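Local coordinates for protein siderophore enterobactin esterase (Emericella nidulans, PDB 6GUO) that hydrolyses the ester bonds of the bacterial xenosiderophore enterobactin, so that its iron is released inside the fungal cell, at residues Leu63-Ala67 against Leu292-Ile296; Phe162-Tyr166 against His284-Ile288; Val184-Pro190 against Pro218-Phe224; Ala203-Ile207 against Glu264-Arg270; Phe224-Tyr230 against Arg253-Glu259. All blocks are in the same frame, centred on the assembly; numbering follows the deposited sequence.

Contact 1. Residues Leu63-Ala67 against Leu292-Ile296; sequences LFLTA and LSGGI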
# COMPACT_ATOMS: atom_id res chain seq x y z
N LEU A 63 2.86 8.92 0.48
CA LEU A 63 2.13 8.03 1.41
C LEU A 63 0.61 8.19 1.47
O LEU A 63 -0.08 7.28 1.93
CB LEU A 63 2.67 8.25 2.82
CG LEU A 63 4.18 8.14 3.02
CD1 LEU A 63 4.51 8.46 4.46
CD2 LEU A 63 4.67 6.76 2.64
N PHE A 64 0.10 9.33 1.01
CA PHE A 64 -1.31 9.70 1.13
C PHE A 64 -2.26 8.64 0.58
O PHE A 64 -3.18 8.21 1.27
CB PHE A 64 -1.54 11.02 0.40
CG PHE A 64 -2.98 11.45 0.35
CD1 PHE A 64 -3.65 11.81 1.51
CD2 PHE A 64 -3.66 11.53 -0.86
CE1 PHE A 64 -4.97 12.23 1.47
CE2 PHE A 64 -4.98 11.95 -0.91
CZ PHE A 64 -5.64 12.30 0.26
N LEU A 65 -2.02 8.23 -0.65
CA LEU A 65 -2.93 7.32 -1.35
C LEU A 65 -2.94 5.92 -0.72
O LEU A 65 -4.01 5.31 -0.62
CB LEU A 65 -2.58 7.25 -2.84
CG LEU A 65 -2.64 8.57 -3.64
CD1 LEU A 65 -2.15 8.34 -5.06
CD2 LEU A 65 -4.04 9.17 -3.64
N THR A 66 -1.78 5.45 -0.28
CA THR A 66 -1.66 4.13 0.36
C THR A 66 -2.39 4.13 1.69
O THR A 66 -3.12 3.20 1.99
CB THR A 66 -0.17 3.74 0.58
OG1 THR A 66 0.50 3.69 -0.68
CG2 THR A 66 -0.04 2.37 1.27
N ALA A 67 -2.18 5.17 2.49
CA ALA A 67 -2.88 5.29 3.78
C ALA A 67 -4.39 5.35 3.56
O ALA A 67 -5.15 4.66 4.23
CB ALA A 67 -2.40 6.52 4.53
N LEU A 292 3.55 1.00 6.30
CA LEU A 292 2.43 1.94 6.39
C LEU A 292 1.12 1.19 6.61
O LEU A 292 0.37 1.53 7.52
CB LEU A 292 2.35 2.83 5.15
CG LEU A 292 1.21 3.85 5.08
CD1 LEU A 292 1.08 4.70 6.34
CD2 LEU A 292 1.44 4.73 3.87
N SER A 293 0.88 0.16 5.79
CA SER A 293 -0.30 -0.68 5.97
C SER A 293 -0.35 -1.25 7.38
O SER A 293 -1.39 -1.18 8.04
CB SER A 293 -0.31 -1.83 4.95
OG SER A 293 -0.45 -1.35 3.63
N GLY A 294 0.77 -1.79 7.84
CA GLY A 294 0.89 -2.35 9.19
C GLY A 294 0.65 -1.34 10.30
O GLY A 294 0.01 -1.65 11.30
N GLY A 295 1.18 -0.13 10.12
CA GLY A 295 0.94 0.98 11.05
C GLY A 295 -0.52 1.38 11.13
O GLY A 295 -1.04 1.63 12.23
N ILE A 296 -1.19 1.41 9.98
CA ILE A 296 -2.63 1.71 9.91
C ILE A 296 -3.43 0.64 10.67
O ILE A 296 -4.31 0.97 11.46
CB ILE A 296 -3.14 1.83 8.45
CG1 ILE A 296 -2.48 3.01 7.70
CG2 ILE A 296 -4.66 2.00 8.39
CD1 ILE A 296 -2.82 4.40 8.20

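Contact 2. Residues Phe162-Tyr166 against His284-Ile288; sequences FGHSY and HGSVI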
# COMPACT_ATOMS: atom_id res chain seq x y z
N PHE A 162 2.78 9.26 11.28
CA PHE A 162 3.60 8.28 10.58
C PHE A 162 4.66 8.99 9.75
O PHE A 162 4.37 9.96 9.06
CB PHE A 162 2.75 7.41 9.65
CG PHE A 162 3.55 6.41 8.86
CD1 PHE A 162 3.64 5.09 9.26
CD2 PHE A 162 4.23 6.79 7.70
CE1 PHE A 162 4.37 4.17 8.53
CE2 PHE A 162 4.97 5.88 6.97
CZ PHE A 162 5.04 4.56 7.39
N GLY A 163 5.88 8.47 9.81
CA GLY A 163 6.96 8.87 8.92
C GLY A 163 7.90 7.71 8.64
O GLY A 163 8.06 6.82 9.48
N HIS A 164 8.51 7.72 7.46
CA HIS A 164 9.50 6.73 7.03
C HIS A 164 10.85 7.41 6.79
O HIS A 164 10.90 8.53 6.27
CB HIS A 164 9.04 6.02 5.76
CG HIS A 164 10.06 5.09 5.18
ND1 HIS A 164 10.97 5.49 4.22
CD2 HIS A 164 10.30 3.78 5.41
CE1 HIS A 164 11.73 4.46 3.89
NE2 HIS A 164 11.35 3.41 4.60
N SER A 165 11.94 6.72 7.17
CA SER A 165 13.31 7.21 7.00
C SER A 165 13.53 8.51 7.79
O SER A 165 13.36 8.50 9.01
CB SER A 165 13.73 7.26 5.51
OG SER A 165 13.04 8.25 4.75
N TYR A 166 13.88 9.63 7.14
CA TYR A 166 13.89 10.91 7.88
C TYR A 166 12.54 11.20 8.54
O TYR A 166 12.51 11.80 9.61
CB TYR A 166 14.29 12.09 6.98
CG TYR A 166 15.77 12.25 6.71
CD1 TYR A 166 16.74 11.45 7.35
CD2 TYR A 166 16.22 13.24 5.84
CE1 TYR A 166 18.09 11.62 7.10
CE2 TYR A 166 17.57 13.41 5.59
CZ TYR A 166 18.50 12.61 6.23
OH TYR A 166 19.84 12.77 5.99
N HIS A 284 14.77 -0.77 2.04
CA HIS A 284 14.39 0.57 2.51
C HIS A 284 13.19 1.16 1.75
O HIS A 284 12.34 1.82 2.35
CB HIS A 284 15.60 1.51 2.41
CG HIS A 284 15.44 2.81 3.12
ND1 HIS A 284 15.22 2.90 4.48
CD2 HIS A 284 15.50 4.09 2.67
CE1 HIS A 284 15.14 4.17 4.83
NE2 HIS A 284 15.30 4.91 3.75
N GLY A 285 13.11 0.89 0.45
CA GLY A 285 11.99 1.31 -0.39
C GLY A 285 10.80 0.38 -0.33
O GLY A 285 9.67 0.82 -0.14
N SER A 286 11.04 -0.92 -0.49
CA SER A 286 9.95 -1.90 -0.56
C SER A 286 9.19 -2.06 0.77
O SER A 286 8.04 -2.48 0.77
CB SER A 286 10.44 -3.27 -1.05
OG SER A 286 11.21 -3.94 -0.06
N VAL A 287 9.82 -1.70 1.89
CA VAL A 287 9.16 -1.81 3.20
C VAL A 287 8.09 -0.73 3.44
O VAL A 287 7.27 -0.89 4.34
CB VAL A 287 10.20 -1.81 4.35
CG1 VAL A 287 10.74 -0.41 4.63
CG2 VAL A 287 9.61 -2.43 5.61
N ILE A 288 8.09 0.36 2.66
CA ILE A 288 7.19 1.49 2.92
C ILE A 288 5.72 1.06 2.93
O ILE A 288 5.00 1.32 3.90
CB ILE A 288 7.42 2.66 1.92
CG1 ILE A 288 8.79 3.29 2.18
CG2 ILE A 288 6.32 3.72 2.06
CD1 ILE A 288 9.23 4.31 1.15

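Contact 3. Residues Val184-Pro190 against Pro218-Phe224; sequences VYLAASP and PVLRLSF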
# COMPACT_ATOMS: atom_id res chain seq x y z
N VAL A 184 -0.21 8.38 19.05
CA VAL A 184 0.48 7.24 18.46
C VAL A 184 1.55 7.74 17.49
O VAL A 184 1.29 8.62 16.68
CB VAL A 184 -0.51 6.33 17.71
CG1 VAL A 184 0.20 5.11 17.15
CG2 VAL A 184 -1.64 5.91 18.64
N TYR A 185 2.74 7.16 17.59
CA TYR A 185 3.86 7.47 16.70
C TYR A 185 4.23 6.21 15.95
O TYR A 185 4.42 5.15 16.55
CB TYR A 185 5.05 7.98 17.50
CG TYR A 185 4.72 9.21 18.30
CD1 TYR A 185 5.04 10.48 17.83
CD2 TYR A 185 4.06 9.12 19.52
CE1 TYR A 185 4.73 11.62 18.56
CE2 TYR A 185 3.74 10.25 20.26
CZ TYR A 185 4.07 11.49 19.76
OH TYR A 185 3.75 12.61 20.49
N LEU A 186 4.32 6.33 14.64
CA LEU A 186 4.65 5.22 13.77
C LEU A 186 5.93 5.62 13.05
O LEU A 186 5.90 6.43 12.12
CB LEU A 186 3.49 4.96 12.80
CG LEU A 186 2.12 4.75 13.45
CD1 LEU A 186 1.03 4.80 12.40
CD2 LEU A 186 2.07 3.43 14.21
N ALA A 187 7.04 5.09 13.54
CA ALA A 187 8.37 5.41 13.03
C ALA A 187 8.88 4.23 12.20
O ALA A 187 9.37 3.25 12.75
CB ALA A 187 9.31 5.71 14.18
N ALA A 188 8.76 4.35 10.89
CA ALA A 188 9.12 3.29 9.95
C ALA A 188 10.53 3.53 9.41
O ALA A 188 10.83 4.60 8.90
CB ALA A 188 8.11 3.24 8.82
N SER A 189 11.40 2.53 9.56
CA SER A 189 12.81 2.62 9.16
C SER A 189 13.44 3.96 9.57
O SER A 189 14.02 4.64 8.74
CB SER A 189 12.92 2.44 7.64
OG SER A 189 12.26 1.25 7.24
N PRO A 190 13.31 4.34 10.85
CA PRO A 190 13.76 5.67 11.25
C PRO A 190 15.27 5.82 11.09
O PRO A 190 16.01 4.89 11.41
CB PRO A 190 13.36 5.74 12.72
CG PRO A 190 13.38 4.32 13.17
CD PRO A 190 12.84 3.55 12.00
N PRO A 218 2.25 7.96 25.51
CA PRO A 218 2.39 7.71 24.08
C PRO A 218 2.53 6.23 23.71
O PRO A 218 2.93 5.41 24.54
CB PRO A 218 3.67 8.46 23.72
CG PRO A 218 4.46 8.45 24.97
CD PRO A 218 3.47 8.58 26.07
N VAL A 219 2.18 5.93 22.47
CA VAL A 219 2.31 4.60 21.88
C VAL A 219 3.29 4.75 20.72
O VAL A 219 3.20 5.72 19.97
CB VAL A 219 0.95 4.09 21.38
CG1 VAL A 219 1.09 2.77 20.63
CG2 VAL A 219 -0.01 3.94 22.56
N LEU A 220 4.22 3.80 20.59
CA LEU A 220 5.19 3.79 19.48
C LEU A 220 5.21 2.44 18.77
O LEU A 220 5.25 1.40 19.42
CB LEU A 220 6.60 4.10 20.00
CG LEU A 220 7.77 3.99 19.01
CD1 LEU A 220 7.64 4.98 17.86
CD2 LEU A 220 9.10 4.17 19.73
N ARG A 221 5.20 2.48 17.44
CA ARG A 221 5.49 1.31 16.62
C ARG A 221 6.73 1.60 15.79
O ARG A 221 6.74 2.54 15.00
CB ARG A 221 4.33 0.94 15.70
CG ARG A 221 4.53 -0.41 15.02
CD ARG A 221 3.33 -0.82 14.19
NE ARG A 221 3.35 -2.24 13.81
CZ ARG A 221 3.62 -2.73 12.60
NH1 ARG A 221 3.60 -4.05 12.41
NH2 ARG A 221 3.91 -1.94 11.56
N LEU A 222 7.78 0.80 16.01
CA LEU A 222 9.00 0.85 15.21
C LEU A 222 8.93 -0.24 14.16
O LEU A 222 8.36 -1.30 14.41
CB LEU A 222 10.23 0.61 16.09
CG LEU A 222 10.60 1.79 16.99
CD1 LEU A 222 11.44 1.32 18.16
CD2 LEU A 222 11.33 2.85 16.18
N SER A 223 9.53 0.00 13.00
CA SER A 223 9.63 -1.04 11.99
C SER A 223 10.84 -0.85 11.08
O SER A 223 11.40 0.24 11.00
CB SER A 223 8.35 -1.12 11.16
OG SER A 223 8.19 0.02 10.32
N PHE A 224 11.23 -1.94 10.43
CA PHE A 224 12.30 -1.90 9.44
C PHE A 224 12.21 -3.13 8.56
O PHE A 224 11.57 -4.12 8.93
CB PHE A 224 13.68 -1.82 10.12
CG PHE A 224 14.00 -2.97 11.04
CD1 PHE A 224 14.68 -4.09 10.56
CD2 PHE A 224 13.61 -2.94 12.37
CE1 PHE A 224 14.98 -5.16 11.41
CE2 PHE A 224 13.90 -4.00 13.22
CZ PHE A 224 14.58 -5.11 12.74
O HOH W 1 9.81 0.25 8.03

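Contact 4. Residues Ala203-Ile207 against Glu264-Arg270; sequences ARRFI and ELLASGR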
# COMPACT_ATOMS: atom_id res chain seq x y z
N ALA A 203 16.28 10.46 23.04
CA ALA A 203 15.67 9.24 23.60
C ALA A 203 15.99 9.06 25.08
O ALA A 203 15.11 8.78 25.89
CB ALA A 203 16.12 8.01 22.83
N ARG A 204 17.27 9.23 25.44
CA ARG A 204 17.72 9.05 26.82
C ARG A 204 17.24 10.16 27.76
O ARG A 204 16.96 9.89 28.93
CB ARG A 204 19.24 8.88 26.88
CG ARG A 204 19.67 7.49 26.43
CD ARG A 204 21.04 7.46 25.77
NE ARG A 204 21.21 6.21 25.01
CZ ARG A 204 22.18 5.98 24.12
NH1 ARG A 204 23.10 6.90 23.84
NH2 ARG A 204 22.22 4.80 23.49
N ARG A 205 17.14 11.39 27.26
CA ARG A 205 16.51 12.49 28.00
C ARG A 205 15.02 12.20 28.24
O ARG A 205 14.51 12.43 29.33
CB ARG A 205 16.70 13.82 27.26
CG ARG A 205 16.04 15.03 27.93
CD ARG A 205 16.53 16.33 27.32
NE ARG A 205 15.77 17.50 27.80
CZ ARG A 205 14.61 17.95 27.29
NH1 ARG A 205 14.02 17.35 26.26
NH2 ARG A 205 14.04 19.02 27.83
N PHE A 206 14.35 11.68 27.21
CA PHE A 206 12.96 11.24 27.34
C PHE A 206 12.82 10.11 28.36
O PHE A 206 11.93 10.14 29.20
CB PHE A 206 12.38 10.81 25.98
CG PHE A 206 11.04 10.15 26.08
CD1 PHE A 206 9.88 10.91 26.16
CD2 PHE A 206 10.93 8.76 26.09
CE1 PHE A 206 8.63 10.31 26.24
CE2 PHE A 206 9.69 8.15 26.18
CZ PHE A 206 8.54 8.92 26.25
N ILE A 207 13.70 9.11 28.27
CA ILE A 207 13.72 7.99 29.23
C ILE A 207 13.90 8.50 30.67
O ILE A 207 13.24 8.00 31.58
CB ILE A 207 14.77 6.92 28.85
CG1 ILE A 207 14.29 6.13 27.63
CG2 ILE A 207 15.05 5.96 30.00
CD1 ILE A 207 15.38 5.41 26.86
N GLU A 264 15.72 -0.45 24.76
CA GLU A 264 15.89 0.65 25.72
C GLU A 264 14.56 1.22 26.18
O GLU A 264 14.34 1.39 27.39
CB GLU A 264 16.72 1.80 25.12
CG GLU A 264 18.23 1.65 25.27
CD GLU A 264 18.96 2.97 25.07
OE1 GLU A 264 18.80 3.87 25.92
OE2 GLU A 264 19.71 3.10 24.08
N LEU A 265 13.69 1.52 25.22
CA LEU A 265 12.37 2.07 25.53
C LEU A 265 11.50 1.09 26.31
O LEU A 265 10.82 1.48 27.25
CB LEU A 265 11.65 2.52 24.26
CG LEU A 265 12.29 3.73 23.57
CD1 LEU A 265 11.66 3.93 22.20
CD2 LEU A 265 12.14 5.00 24.41
N LEU A 266 11.54 -0.18 25.92
CA LEU A 266 10.82 -1.24 26.64
C LEU A 266 11.23 -1.31 28.11
O LEU A 266 10.37 -1.34 28.99
CB LEU A 266 11.06 -2.60 25.97
CG LEU A 266 10.30 -3.79 26.57
CD1 LEU A 266 8.80 -3.60 26.43
CD2 LEU A 266 10.74 -5.09 25.91
N ALA A 267 12.55 -1.33 28.35
CA ALA A 267 13.10 -1.42 29.71
C ALA A 267 12.78 -0.21 30.58
O ALA A 267 12.70 -0.33 31.80
CB ALA A 267 14.60 -1.64 29.66
N SER A 268 12.61 0.96 29.95
CA SER A 268 12.24 2.19 30.67
C SER A 268 10.81 2.15 31.22
O SER A 268 10.54 2.73 32.27
CB SER A 268 12.40 3.43 29.77
OG SER A 268 11.30 3.57 28.88
N GLY A 269 9.91 1.48 30.50
CA GLY A 269 8.50 1.42 30.86
C GLY A 269 7.76 2.74 30.71
O GLY A 269 6.68 2.91 31.28
N ARG A 270 8.32 3.67 29.93
CA ARG A 270 7.75 5.01 29.77
C ARG A 270 6.66 5.08 28.69
O ARG A 270 5.96 6.08 28.60
CB ARG A 270 8.85 6.04 29.48
CG ARG A 270 9.59 6.54 30.72
CD ARG A 270 9.81 8.05 30.65
NE ARG A 270 8.54 8.77 30.60
CZ ARG A 270 8.34 9.99 30.10
NH1 ARG A 270 9.34 10.71 29.58
NH2 ARG A 270 7.11 10.51 30.13

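Contact 5. Residues Phe224-Tyr230 against Arg253-Glu259; sequences FGSREQY and RMNDNCE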
# COMPACT_ATOMS: atom_id res chain seq x y z
N PHE A 224 11.23 -1.94 10.43
CA PHE A 224 12.30 -1.90 9.44
C PHE A 224 12.21 -3.13 8.56
O PHE A 224 11.57 -4.12 8.93
CB PHE A 224 13.68 -1.82 10.12
CG PHE A 224 14.00 -2.97 11.04
CD1 PHE A 224 14.68 -4.09 10.56
CD2 PHE A 224 13.61 -2.94 12.37
CE1 PHE A 224 14.98 -5.16 11.41
CE2 PHE A 224 13.90 -4.00 13.22
CZ PHE A 224 14.58 -5.11 12.74
N GLY A 225 12.82 -3.06 7.38
CA GLY A 225 12.94 -4.22 6.51
C GLY A 225 14.20 -4.99 6.84
O GLY A 225 15.23 -4.38 7.11
N SER A 226 14.14 -6.33 6.79
CA SER A 226 15.30 -7.16 7.16
C SER A 226 16.54 -6.89 6.30
O SER A 226 17.66 -7.00 6.79
CB SER A 226 14.95 -8.65 7.13
OG SER A 226 14.81 -9.12 5.79
N ARG A 227 16.32 -6.53 5.04
CA ARG A 227 17.42 -6.27 4.11
C ARG A 227 18.09 -4.91 4.27
O ARG A 227 19.11 -4.67 3.64
CB ARG A 227 16.94 -6.42 2.67
CG ARG A 227 16.48 -7.82 2.34
CD ARG A 227 16.08 -7.93 0.89
NE ARG A 227 15.91 -9.31 0.47
CZ ARG A 227 15.55 -9.69 -0.76
NH1 ARG A 227 15.33 -8.79 -1.71
NH2 ARG A 227 15.43 -10.99 -1.04
N GLU A 228 17.53 -4.02 5.10
CA GLU A 228 18.08 -2.67 5.22
C GLU A 228 19.54 -2.68 5.72
O GLU A 228 20.39 -2.03 5.12
CB GLU A 228 17.19 -1.80 6.10
CG GLU A 228 15.85 -1.51 5.44
CD GLU A 228 15.09 -0.39 6.10
OE1 GLU A 228 15.58 0.75 6.05
OE2 GLU A 228 14.01 -0.66 6.67
N GLN A 229 19.81 -3.44 6.78
CA GLN A 229 21.19 -3.64 7.24
C GLN A 229 21.92 -4.77 6.50
O GLN A 229 23.16 -4.78 6.47
CB GLN A 229 21.21 -3.92 8.74
CG GLN A 229 22.59 -3.84 9.39
CD GLN A 229 22.54 -3.94 10.90
OE1 GLN A 229 21.62 -3.43 11.54
NE2 GLN A 229 23.53 -4.60 11.48
N TYR A 230 21.17 -5.70 5.91
CA TYR A 230 21.73 -6.87 5.24
C TYR A 230 21.26 -6.95 3.79
O TYR A 230 20.42 -7.79 3.45
CB TYR A 230 21.35 -8.13 6.02
CG TYR A 230 21.85 -8.10 7.45
CD1 TYR A 230 23.18 -8.40 7.75
CD2 TYR A 230 21.00 -7.72 8.49
CE1 TYR A 230 23.64 -8.36 9.06
CE2 TYR A 230 21.46 -7.68 9.80
CZ TYR A 230 22.78 -8.00 10.08
OH TYR A 230 23.23 -7.95 11.38
N ARG A 253 23.09 0.90 9.90
CA ARG A 253 22.81 -0.03 10.99
C ARG A 253 21.33 -0.03 11.37
O ARG A 253 20.97 0.00 12.55
CB ARG A 253 23.70 0.35 12.18
CG ARG A 253 23.87 -0.72 13.23
CD ARG A 253 25.00 -0.38 14.18
NE ARG A 253 25.14 -1.42 15.19
CZ ARG A 253 24.46 -1.49 16.34
NH1 ARG A 253 24.69 -2.51 17.16
NH2 ARG A 253 23.57 -0.56 16.68
N MET A 254 20.46 -0.05 10.36
CA MET A 254 19.03 0.15 10.57
C MET A 254 18.41 -0.87 11.53
O MET A 254 17.73 -0.49 12.49
CB MET A 254 18.29 0.11 9.22
CG MET A 254 16.79 0.36 9.30
SD MET A 254 16.35 1.97 9.98
CE MET A 254 16.98 3.08 8.73
N ASN A 255 18.68 -2.15 11.28
CA ASN A 255 18.05 -3.25 12.01
C ASN A 255 18.45 -3.24 13.49
O ASN A 255 17.59 -3.28 14.37
CB ASN A 255 18.43 -4.63 11.42
CG ASN A 255 18.06 -4.78 9.95
OD1 ASN A 255 18.01 -3.81 9.19
ND2 ASN A 255 17.81 -6.02 9.54
N ASP A 256 19.76 -3.17 13.75
CA ASP A 256 20.26 -3.16 15.13
C ASP A 256 19.92 -1.88 15.89
O ASP A 256 19.58 -1.94 17.07
CB ASP A 256 21.77 -3.43 15.18
CG ASP A 256 22.14 -4.87 14.79
OD1 ASP A 256 21.31 -5.79 14.93
OD2 ASP A 256 23.29 -5.08 14.34
N ASN A 257 19.99 -0.72 15.23
CA ASN A 257 19.59 0.55 15.87
C ASN A 257 18.12 0.52 16.31
O ASN A 257 17.80 0.93 17.43
CB ASN A 257 19.84 1.77 14.96
CG ASN A 257 21.31 2.16 14.87
OD1 ASN A 257 22.16 1.67 15.62
ND2 ASN A 257 21.62 3.07 13.95
N CYS A 258 17.24 0.02 15.44
CA CYS A 258 15.82 -0.11 15.78
C CYS A 258 15.57 -1.05 16.96
O CYS A 258 14.86 -0.70 17.90
CB CYS A 258 15.00 -0.62 14.59
SG CYS A 258 14.68 0.65 13.36
N GLU A 259 16.16 -2.25 16.88
CA GLU A 259 15.99 -3.27 17.93
C GLU A 259 16.53 -2.78 19.28
O GLU A 259 15.92 -3.02 20.32
CB GLU A 259 16.67 -4.59 17.53
CG GLU A 259 15.93 -5.39 16.46
CD GLU A 259 14.64 -6.05 16.94
OE1 GLU A 259 13.86 -6.50 16.08
OE2 GLU A 259 14.39 -6.12 18.16
O HOH W 2 21.25 -0.25 7.51
O HOH W 3 21.21 -7.83 13.16

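Contact 1. Residues Leu63-Ala67 against Leu292-Ile296
Leu292 reaches across from helix 288-301 and lays its CD2 branch against three residues of helix 60-77. Its CB points at that helix without touching it, and CG stands anti to the backbone N (chi1 179°), which carries the branch point outward. From there CD1 turns to the side of Ala67, 4.3 Å from Ala67 CB, while CD2 ends in the groove of one helical turn. There it lies 3.5 Å from Leu63 O, a carbonyl already taken by Ala67 N within the helix, and 3.9 Å from Leu63 CB. Thr66 adds its methyl branch, with CG2 3.8 Å from Leu292 CD2. One turn on, Ile296 CD1 meets the methyl of Ala67 at 4.3 Å. The segment axes are 10.4 Å apart and cross at -50°; most of the contacts run through Leu292 CD2. The polar ends are used for other purposes: Thr66 OG1 bonds to Glu69 and Arg73 of the second subunit, and Ser293 OG, in one of two deposited conformers, to Gly289 O. No hydrogen bond joins the two segments, so this buried helix pair meets through apolar packing without a directional bond, at the dimer interface.

Contact 2. Residues Phe162-Tyr166 against His284-Ile288
His164 and His284 meet as an oblique ring pair, centroids 4.6 Å apart and planes at 41°, with CE1 of His164 over the rim of one face of the His284 ring. A second ring contact is apolar. Ile288 CG1 sits 3.4 Å from the centroid of the His164 ring, 5° off its normal, a nearly ideal CH-pi placement over the centre. Near the plane of the same ring lie Val287 CG1 and the backbone oxygen of His284, the latter 2.9 Å from His164 NE2. The His164 ring thus lies between His284 and Ile288.

The remaining contacts concern Ser165. Its CB approaches the edge of the His284 ring, 3.3 Å from His284 NE2. In one of two deposited positions Ser165 OG, placed between the backbone N and the carbonyl carbon, bonds back to His164 O at 2.6 Å from above the carbonyl plane. This conformer leaves Ser165 OG 4.2 Å from His284 NE2, and OG is also bonded to Arg102. His284 ND1, the other ring nitrogen, bonds to Glu228.

Ser165 follows strand 156-164 with a strained backbone, its phi positive at 62°, and precedes helix 166-177. With Gly163 and Gly167 this matches the GxSxG nucleophile elbow of alpha/beta-hydrolases, and Ser165, His284 and Glu228 are consistent with their catalytic triad.

Contact 3. Residues Val184-Pro190 against Pro218-Phe224
Tyr185 and Leu220, Ala187 and Leu222 pair across two neighbouring parallel strands, 184-188 and 219-225, joined by helical chain in a beta-alpha-beta crossover of the alpha/beta-hydrolase fold. The axes run 4.7 Å apart at 13°. The bonds are straightest in the first half, where Tyr185 N gives to Val219 O at 2.8 Å and Tyr185 O accepts from Arg221 N at 2.9 Å. The second of these has 165° at the hydrogen. Packing there is close on both faces. On one, Leu220 CD1 fits between the CB atoms of Tyr185 and Ala187; helices 166-177 and 254-268 cover this side. On the other, Leu186 CD2 rests 3.7 Å from Arg221 CB. The extended chain of Arg221 then carries its guanidinium away from strand 184-188, to a salt bridge with Glu275 and a bond to Tyr279.

Toward the C-terminal ends the fit is looser, although every residue remains buried. Ser223 N to Ala187 O stretches to 3.3 Å and bends to 143°. On the face of Ala188 and Ser223 the side chains are small, and Ser223 OG touches the methyl of Ala188; on the other, Pro190 CG packs 3.9 Å from Leu222 CD2. The strand pairing ends where Ser189 takes up a left-handed backbone conformation; its N still bonds to Ser223 O, at 2.7 Å, but from above the carbonyl plane. Ser189 OG also bonds to Glu228 OE2. A water bridges the two serine hydroxyls: it donates to Ser189 OG at 2.8 Å and hydrogen-bonds Ser223 OG at the same distance.

Contact 4. Residues Ala203-Ile207 against Glu264-Arg270
Phe206 O takes the shortest polar bond of this contact, from Arg270 NH1 at 2.7 Å, with the carbonyl oxygen in the plane of the guanidinium. A bent chain puts the group there: turns at chi2 and chi3 (62°) fold Arg270 back over the end of helix 199-208. The same guanidinium lies flat on the Phe206 ring, planes 24° apart, and its CZ is 4.2 Å from the ring centroid, a cation-pi stack offset toward the rim. One arginine thus holds both backbone and ring of Phe206.

At the other end, Arg204 and Glu264 form a salt bridge, their flat groups nearly coplanar. NH2 of Arg204 meets the syn side of Glu264 OE2 at 3.1 Å, while Arg204 NE to Glu264 OE1 is a weak bond of 3.5 Å. Between the polar ends Ile207 packs its CG2 on Ser268 CB at 3.7 Å and its CG1 on Leu265 CD2. Ser268 OG accepts from Arg270 N at 3.2 Å, an ST turn that leads the chain from helix to arginine.

The helix segments run almost parallel, 8° apart, with axes separated by 10.7 Å. Phe206 and Leu265 both touch Phe176 of helix 166-177, and Leu265 also touches strand 273-279.

Contact 5. Residues Phe224-Tyr230 against Arg253-Glu259
Phe224, next to last in strand 219-225 of the alpha/beta-hydrolase fold, leads into a loop that clasps the first turn of helix 254-268. One face of its ring is covered by Asn255 CA, 3.9 Å from the centroid and 19° off the normal, a CH-pi contact. The chi1 of 60° turns the ring to this side, where Phe224 CD2 also meets Cys258 CB at 3.5 Å. The type I turn 225-228 closes through Glu228 N to Gly225 O, and Glu228 OE2 also accepts from Gly225 N at 2.8 Å, on its anti lone pair. Ser226 O receives Asn255 ND2 at 2.9 Å from above its carbonyl plane. Glu228 rests OE1 3.5 Å from Met254 CG; its bonds to His284 and Ser189 are consistent with a triad acid.

Gln229 makes three bonds to the helix. Its backbone N gives to Asn255 OD1 at 3.0 Å, so one amide of Asn255 ties two points of the loop. The extended Gln229 chain puts OE1 in front of the first-turn backbone NH of Asp256, at 2.9 Å and 168°, while NE2 gives to Asp256 OD2. Tyr230 ends the walk: a water linked to its OH donates to Asp256 OD1 at 2.7 Å.

How the contacts relate
Contacts 2, 3 and 5 reach one mixed sheet, in which strands 156-164, 184-188 and 219-225 are consecutive neighbours. Contacts 2 and 3 have centres about 11 Å apart, and contacts 2 and 5 about 12 Å. Contacts 2 and 5 supply the probable triad Ser165, His284 and Glu228, and contact 3 adjoins it through Ser189. Contact 1 lies about 11 Å from contact 2 between centres and touches it through Leu63 and Ile288, linking that site region to the dimer interface. Contact 4 is farthest from contact 1, about 27 Å between centres, yet touches contact 3 through Leu265 and shares helix 254-268 with contact 5. Along the chain contact 1 encloses all the others, and contacts 3 and 4 interleave.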